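PDB 3GUD: neck appendage protein from Bacillus phage GA-1, which probably carries, in this C-terminal part, an intramolecular chaperone of the peptidase S74 family that mediates folding of a triple-beta-helix. Local coordinates for residues 70-75 / 95-100. Sequence-based numbering, arbitrary orientation.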
ATOM      1  N   GLY A  70      -1.269  13.358  -8.680  1.00 36.26           N
ATOM      2  CA  GLY A  70      -1.737  13.283 -10.048  1.00 34.08           C
ATOM      3  C   GLY A  70      -2.718  14.390 -10.345  1.00 34.19           C
ATOM      4  O   GLY A  70      -3.312  14.980  -9.429  1.00 35.01           O
ATOM      5  N   TYR A  71      -2.858  14.718 -11.622  1.00 36.66           N
ATOM      6  CA  TYR A  71      -3.892  15.671 -12.029  1.00 37.25           C
ATOM      7  C   TYR A  71      -4.620  15.108 -13.228  1.00 38.31           C
ATOM      8  O   TYR A  71      -4.032  14.470 -14.082  1.00 40.67           O
ATOM      9  CB  TYR A  71      -3.327  17.057 -12.352  1.00 39.35           C
ATOM     10  CG  TYR A  71      -4.378  18.036 -12.853  1.00 38.90           C
ATOM     11  CD1 TYR A  71      -5.151  18.784 -11.964  1.00 40.59           C
ATOM     12  CD2 TYR A  71      -4.588  18.215 -14.215  1.00 39.31           C
ATOM     13  CE1 TYR A  71      -6.101  19.687 -12.423  1.00 38.20           C
ATOM     14  CE2 TYR A  71      -5.525  19.112 -14.686  1.00 39.64           C
ATOM     15  CZ  TYR A  71      -6.278  19.842 -13.794  1.00 37.98           C
ATOM     16  OH  TYR A  71      -7.201  20.721 -14.300  1.00 39.10           O
ATOM     17  N   ASP A  72      -5.914  15.353 -13.240  1.00 39.66           N
ATOM     18  CA  ASP A  72      -6.771  14.772 -14.249  0.57 40.90           C
ATOM     19  C   ASP A  72      -7.854  15.762 -14.602  1.00 43.29           C
ATOM     20  O   ASP A  72      -8.407  16.489 -13.761  1.00 44.34           O
ATOM     21  CB  ASP A  72      -7.372  13.416 -13.818  0.57 42.17           C
ATOM     22  CG  ASP A  72      -8.131  12.713 -14.959  0.57 41.34           C
ATOM     23  OD1 ASP A  72      -7.956  13.122 -16.127  0.57 41.55           O
ATOM     24  OD2 ASP A  72      -8.877  11.759 -14.656  0.57 43.08           O
ATOM     25  N   GLU A  73      -8.104  15.844 -15.906  1.00 45.57           N
ATOM     26  CA  GLU A  73      -9.040  16.831 -16.435  1.00 44.52           C
ATOM     27  C   GLU A  73      -9.855  16.276 -17.597  1.00 48.61           C
ATOM     28  O   GLU A  73      -9.387  15.390 -18.329  1.00 52.67           O
ATOM     29  CB  GLU A  73      -8.281  18.079 -16.862  1.00 45.65           C
ATOM     30  CG  GLU A  73      -8.806  18.725 -18.137  1.00 51.55           C
ATOM     31  CD  GLU A  73      -7.988  18.376 -19.376  1.00 55.33           C
ATOM     32  OE1 GLU A  73      -6.830  17.915 -19.234  1.00 52.68           O
ATOM     33  OE2 GLU A  73      -8.516  18.587 -20.490  1.00 58.78           O
ATOM     34  N   TRP A  74     -11.070  16.787 -17.784  1.00 47.90           N
ATOM     35  CA  TRP A  74     -11.965  16.159 -18.766  1.00 53.29           C
ATOM     36  C   TRP A  74     -12.928  17.057 -19.557  1.00 57.61           C
ATOM     37  O   TRP A  74     -13.216  18.196 -19.178  1.00 56.15           O
ATOM     38  CB  TRP A  74     -12.734  14.978 -18.153  1.00 51.75           C
ATOM     39  CG  TRP A  74     -13.557  15.292 -16.954  1.00 48.35           C
ATOM     40  CD1 TRP A  74     -14.834  15.784 -16.927  1.00 51.28           C
ATOM     41  CD2 TRP A  74     -13.171  15.091 -15.589  1.00 47.70           C
ATOM     42  NE1 TRP A  74     -15.256  15.911 -15.621  1.00 52.96           N
ATOM     43  CE2 TRP A  74     -14.251  15.494 -14.782  1.00 50.01           C
ATOM     44  CE3 TRP A  74     -12.008  14.611 -14.972  1.00 45.14           C
ATOM     45  CZ2 TRP A  74     -14.195  15.432 -13.377  1.00 48.18           C
ATOM     46  CZ3 TRP A  74     -11.951  14.552 -13.586  1.00 43.92           C
ATOM     47  CH2 TRP A  74     -13.036  14.956 -12.806  1.00 48.10           C
ATOM     48  N   GLU A  75     -13.401  16.518 -20.681  1.00 58.36           N
ATOM     49  CA  GLU A  75     -14.364  17.201 -21.530  1.00 60.21           C
ATOM     50  C   GLU A  75     -15.796  17.028 -21.027  1.00 61.04           C
ATOM     51  O   GLU A  75     -16.114  16.037 -20.375  1.00 62.15           O
ATOM     52  CB  GLU A  75     -14.250  16.697 -22.964  1.00 64.17           C
ATOM     53  CG  GLU A  75     -13.138  17.365 -23.745  1.00 66.19           C
ATOM     54  CD  GLU A  75     -13.112  18.865 -23.525  1.00 64.98           C
ATOM     55  OE1 GLU A  75     -12.109  19.504 -23.907  1.00 64.45           O
ATOM     56  OE2 GLU A  75     -14.093  19.401 -22.966  1.00 61.87           O
ATOM     57  N   GLY A  95     -14.905  18.900 -15.435  1.00 56.16           N
ATOM     58  CA  GLY A  95     -14.297  19.105 -14.134  1.00 51.95           C
ATOM     59  C   GLY A  95     -12.843  18.694 -14.170  1.00 47.12           C
ATOM     60  O   GLY A  95     -12.303  18.390 -15.230  1.00 47.97           O
ATOM     61  N   ASN A  96     -12.203  18.706 -13.011  1.00 43.45           N
ATOM     62  CA  ASN A  96     -10.864  18.160 -12.874  1.00 43.56           C
ATOM     63  C   ASN A  96     -10.758  17.565 -11.490  1.00 44.72           C
ATOM     64  O   ASN A  96     -11.701  17.645 -10.698  1.00 46.06           O
ATOM     65  CB  ASN A  96      -9.780  19.228 -13.088  1.00 43.29           C
ATOM     66  CG  ASN A  96      -9.992  20.463 -12.231  1.00 41.60           C
ATOM     67  OD1 ASN A  96      -9.511  20.541 -11.103  1.00 40.28           O
ATOM     68  ND2 ASN A  96     -10.727  21.433 -12.763  1.00 41.22           N
ATOM     69  N   ILE A  97      -9.612  16.979 -11.184  1.00 42.94           N
ATOM     70  CA  ILE A  97      -9.467  16.295  -9.921  1.00 42.24           C
ATOM     71  C   ILE A  97      -7.999  16.014  -9.680  1.00 40.09           C
ATOM     72  O   ILE A  97      -7.287  15.599 -10.588  1.00 39.96           O
ATOM     73  CB  ILE A  97     -10.293  14.979  -9.927  1.00 41.49           C
ATOM     74  CG1 ILE A  97     -10.391  14.372  -8.529  1.00 42.32           C
ATOM     75  CG2 ILE A  97      -9.721  13.987 -10.914  1.00 39.34           C
ATOM     76  CD1 ILE A  97     -10.833  12.922  -8.535  1.00 44.52           C
ATOM     77  N   TYR A  98      -7.546  16.280  -8.461  1.00 40.72           N
ATOM     78  CA  TYR A  98      -6.223  15.870  -8.022  1.00 39.97           C
ATOM     79  C   TYR A  98      -6.372  14.638  -7.150  1.00 41.42           C
ATOM     80  O   TYR A  98      -7.268  14.566  -6.313  1.00 44.34           O
ATOM     81  CB  TYR A  98      -5.558  16.972  -7.212  1.00 40.10           C
ATOM     82  CG  TYR A  98      -5.113  18.163  -8.026  1.00 42.90           C
ATOM     83  CD1 TYR A  98      -6.019  19.153  -8.400  1.00 43.25           C
ATOM     84  CD2 TYR A  98      -3.779  18.309  -8.408  1.00 42.10           C
ATOM     85  CE1 TYR A  98      -5.613  20.259  -9.140  1.00 42.60           C
ATOM     86  CE2 TYR A  98      -3.357  19.411  -9.151  1.00 44.15           C
ATOM     87  CZ  TYR A  98      -4.280  20.387  -9.512  1.00 44.67           C
ATOM     88  OH  TYR A  98      -3.874  21.486 -10.244  1.00 41.41           O
ATOM     89  N   SER A  99      -5.504  13.661  -7.359  1.00 38.28           N
ATOM     90  CA  SER A  99      -5.522  12.449  -6.563  1.00 39.61           C
ATOM     91  C   SER A  99      -4.144  12.338  -5.973  1.00 37.94           C
ATOM     92  O   SER A  99      -3.346  13.237  -6.143  1.00 39.89           O
ATOM     93  CB  SER A  99      -5.838  11.225  -7.434  1.00 42.10           C
ATOM     94  OG  SER A  99      -4.938  11.098  -8.521  1.00 39.17           O
ATOM     95  N   ILE A 100      -3.853  11.255  -5.268  1.00 38.73           N
ATOM     96  CA  ILE A 100      -2.490  11.044  -4.802  1.00 39.33           C
ATOM     97  C   ILE A 100      -2.058   9.648  -5.209  1.00 39.93           C
ATOM     98  O   ILE A 100      -2.892   8.820  -5.557  1.00 41.87           O
ATOM     99  CB  ILE A 100      -2.304  11.260  -3.257  1.00 40.17           C
ATOM    100  CG1 ILE A 100      -2.906  10.105  -2.450  1.00 39.91           C
ATOM    101  CG2 ILE A 100      -2.864  12.614  -2.808  1.00 36.63           C
ATOM    102  CD1 ILE A 100      -2.418  10.033  -1.020  1.00 35.97           C
TER
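Gly70 and Ser99 pair at one end of this antiparallel ribbon, each N-H bonding to the other's carbonyl oxygen. Asp72 and Ile97 form the next hydrogen-bonded pair, with Ile97 N 2.9 Å from Asp72 O. Beyond the strands, Trp74 N still reaches Gly95 O at 3.3 Å. Tyr71 with Tyr98 and Glu73 with Asn96 are the non-hydrogen-bonded pairs.

The tyrosines meet edge to face. An edge of the Tyr71 ring points at the face of the Tyr98 ring; the planes stand at 61°, with centroids 4.6 Å apart. Phe64 packs against both tyrosine side chains. Tyr71 OH ends 3.2 Å from Asn96 CB, because Tyr71 CG lies anti to the backbone N (chi1 177°).

On the other sheet face, Ile97 CG2 packs at the edge of the Trp74 indole, 3.5 Å from CZ3. Trp74 CG lies between the backbone N and the carbonyl carbon (chi1 57°), and this turns one indole face to the Gly95 backbone. Gly95 O sits 3.4 Å above the plane of the Trp74 indole, over its centre. The indole NE1 bonds to Glu93 O.

Tyr98 O accepts a hydrogen bond from Arg4 of a second subunit. The arrangement is a two-stranded antiparallel ribbon, the base of a long beta hairpin that projects from the helical part of the trimeric chaperone domain.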